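Local coordinates for protein importin-95 (Chaetomium thermophilum, PDB 4XRI) that probably serves as a flexible HEAT-repeat transport receptor of the importin-beta family, carrying protein cargo into the nucleus under control of a small GTPase, at residues Glu302-Asp307 and Gln317-Tyr322. The protein carries 2 engineered substitutions. Residues are numbered along the deposited sequence; the frame is centred on the assembly and turned at random.
Sequences EIAIED and QMRPFY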
loop_
_atom_site.group_PDB
_atom_site.type_symbol
_atom_site.label_atom_id
_atom_site.label_comp_id
_atom_site.label_asym_id
_atom_site.label_seq_id
_atom_site.Cartn_x
_atom_site.Cartn_y
_atom_site.Cartn_z
ATOM N N GLU A 302 13.871 4.659 -13.244
ATOM C CA GLU A 302 13.716 4.774 -14.686
ATOM C C GLU A 302 12.338 4.306 -15.154
ATOM O O GLU A 302 11.811 4.814 -16.141
ATOM C CB GLU A 302 14.825 3.997 -15.397
ATOM C CG GLU A 302 16.210 4.570 -15.119
ATOM C CD GLU A 302 17.258 4.153 -16.135
ATOM O OE1 GLU A 302 17.227 2.992 -16.589
ATOM O OE2 GLU A 302 18.106 5.000 -16.490
ATOM N N ILE A 303 11.745 3.356 -14.438
ATOM C CA ILE A 303 10.372 2.949 -14.726
ATOM C C ILE A 303 9.420 4.119 -14.483
ATOM O O ILE A 303 8.531 4.395 -15.292
ATOM C CB ILE A 303 9.934 1.743 -13.869
ATOM C CG1 ILE A 303 10.604 0.460 -14.365
ATOM C CG2 ILE A 303 8.423 1.570 -13.923
ATOM C CD1 ILE A 303 10.516 -0.684 -13.378
ATOM N N ALA A 304 9.621 4.807 -13.363
ATOM C CA ALA A 304 8.815 5.971 -13.013
ATOM C C ALA A 304 8.983 7.083 -14.042
ATOM O O ALA A 304 8.003 7.678 -14.495
ATOM C CB ALA A 304 9.181 6.474 -11.630
ATOM N N ILE A 305 10.231 7.346 -14.416
ATOM C CA ILE A 305 10.549 8.395 -15.379
ATOM C C ILE A 305 9.931 8.104 -16.743
ATOM O O ILE A 305 9.343 8.988 -17.370
ATOM C CB ILE A 305 12.068 8.567 -15.531
ATOM C CG1 ILE A 305 12.661 9.115 -14.232
ATOM C CG2 ILE A 305 12.394 9.497 -16.687
ATOM C CD1 ILE A 305 14.164 9.102 -14.199
ATOM N N GLU A 306 10.058 6.857 -17.189
ATOM C CA GLU A 306 9.463 6.429 -18.451
ATOM C C GLU A 306 7.955 6.641 -18.453
ATOM O O GLU A 306 7.390 7.134 -19.429
ATOM C CB GLU A 306 9.778 4.960 -18.722
ATOM C CG GLU A 306 11.203 4.700 -19.154
ATOM C CD GLU A 306 11.642 3.283 -18.855
ATOM O OE1 GLU A 306 10.789 2.468 -18.446
ATOM O OE2 GLU A 306 12.844 2.989 -19.019
ATOM N N ASP A 307 7.313 6.264 -17.352
ATOM C CA ASP A 307 5.869 6.411 -17.214
ATOM C C ASP A 307 5.439 7.872 -17.218
ATOM O O ASP A 307 4.460 8.234 -17.873
ATOM C CB ASP A 307 5.382 5.740 -15.930
ATOM C CG ASP A 307 5.323 4.232 -16.049
ATOM O OD1 ASP A 307 5.230 3.727 -17.187
ATOM O OD2 ASP A 307 5.364 3.552 -15.001
ATOM N N GLN A 317 8.374 19.242 -20.248
ATOM C CA GLN A 317 7.901 18.567 -19.047
ATOM C C GLN A 317 8.625 17.239 -18.814
ATOM O O GLN A 317 8.425 16.592 -17.787
ATOM C CB GLN A 317 6.393 18.315 -19.125
ATOM C CG GLN A 317 5.543 19.541 -19.412
ATOM C CD GLN A 317 4.058 19.218 -19.450
ATOM O OE1 GLN A 317 3.551 18.676 -20.432
ATOM N NE2 GLN A 317 3.357 19.540 -18.368
ATOM N N MET A 318 9.454 16.830 -19.773
ATOM C CA MET A 318 10.176 15.565 -19.662
ATOM C C MET A 318 11.201 15.614 -18.536
ATOM O O MET A 318 11.928 16.591 -18.387
ATOM C CB MET A 318 10.874 15.214 -20.980
ATOM C CG MET A 318 9.953 15.130 -22.181
ATOM S SD MET A 318 9.189 13.526 -22.458
ATOM C CE MET A 318 10.526 12.661 -23.273
ATOM N N ARG A 319 11.241 14.552 -17.740
ATOM C CA ARG A 319 12.276 14.393 -16.729
ATOM C C ARG A 319 13.541 13.864 -17.393
ATOM O O ARG A 319 13.462 13.147 -18.391
ATOM C CB ARG A 319 11.816 13.442 -15.620
ATOM C CG ARG A 319 10.515 13.834 -14.956
ATOM C CD ARG A 319 10.027 12.722 -14.045
ATOM N NE ARG A 319 11.021 12.368 -13.035
ATOM C CZ ARG A 319 10.902 11.342 -12.200
ATOM N NH1 ARG A 319 9.830 10.563 -12.253
ATOM N NH2 ARG A 319 11.857 11.093 -11.313
ATOM N N PRO A 320 14.712 14.230 -16.849
ATOM C CA PRO A 320 15.979 13.680 -17.344
ATOM C C PRO A 320 15.999 12.151 -17.310
ATOM O O PRO A 320 15.654 11.556 -16.294
ATOM C CB PRO A 320 17.015 14.271 -16.382
ATOM C CG PRO A 320 16.401 15.546 -15.921
ATOM C CD PRO A 320 14.925 15.279 -15.837
ATOM N N PHE A 321 16.388 11.535 -18.423
ATOM C CA PHE A 321 16.405 10.079 -18.543
ATOM C C PHE A 321 17.656 9.631 -19.291
ATOM O O PHE A 321 17.901 10.067 -20.416
ATOM C CB PHE A 321 15.139 9.587 -19.255
ATOM C CG PHE A 321 15.053 8.093 -19.382
ATOM C CD1 PHE A 321 14.699 7.313 -18.296
ATOM C CD2 PHE A 321 15.314 7.472 -20.590
ATOM C CE1 PHE A 321 14.617 5.939 -18.408
ATOM C CE2 PHE A 321 15.230 6.099 -20.711
ATOM C CZ PHE A 321 14.884 5.330 -19.618
ATOM N N TYR A 322 18.440 8.754 -18.666
ATOM C CA TYR A 322 19.762 8.413 -19.182
ATOM C C TYR A 322 19.882 6.971 -19.665
ATOM O O TYR A 322 20.945 6.566 -20.133
ATOM C CB TYR A 322 20.819 8.670 -18.109
ATOM C CG TYR A 322 20.812 10.078 -17.564
ATOM C CD1 TYR A 322 20.856 11.174 -18.416
ATOM C CD2 TYR A 322 20.759 10.312 -16.195
ATOM C CE1 TYR A 322 20.849 12.465 -17.919
ATOM C CE2 TYR A 322 20.752 11.596 -15.690
ATOM C CZ TYR A 322 20.797 12.670 -16.554
ATOM O OH TYR A 322 20.790 13.948 -16.044
#
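The guanidinium of R319 lies flat against I305, whose CG1 stands over the centre of one face, 3.5 Å from R319 CZ. The chain of R319 bends at chi3 (57°) to lay this group along the helix, and its NH1 forms a salt bridge with D308, one turn beyond I305; an arginine suits the place because its flat face accepts an aliphatic neighbour while NH1 reaches the acid. The F321 ring is met at its edge, near its plane, by E302 CB, 3.6 Å from F321 CE1. I305 CG2 comes obliquely to F321 CD1 at 3.6 Å, so the branched isoleucine serves both flat groups, one branch for each. The carboxylate of E306 is turned 66° from the ring; its OE2 comes obliquely to F321 CZ at 3.2 Å, and E306 CG packs there too. In this HEAT-repeat solenoid the loop after helix 285-310 thus folds back along that helix before helix 324-340 begins. With CG anti to the backbone nitrogen (chi1 -178°), F321 carries its ring towards the helix, where its CE1-CZ end meets both glutamates. A serine here would probably leave a gap beside I305 CG2 and deprive the methylenes of E302 and E306 of their apolar neighbour. The carboxylate of E302, extended past the ring, takes hydrogen bonds from the backbone N of F324 and A325, joining its helix to the start of the next.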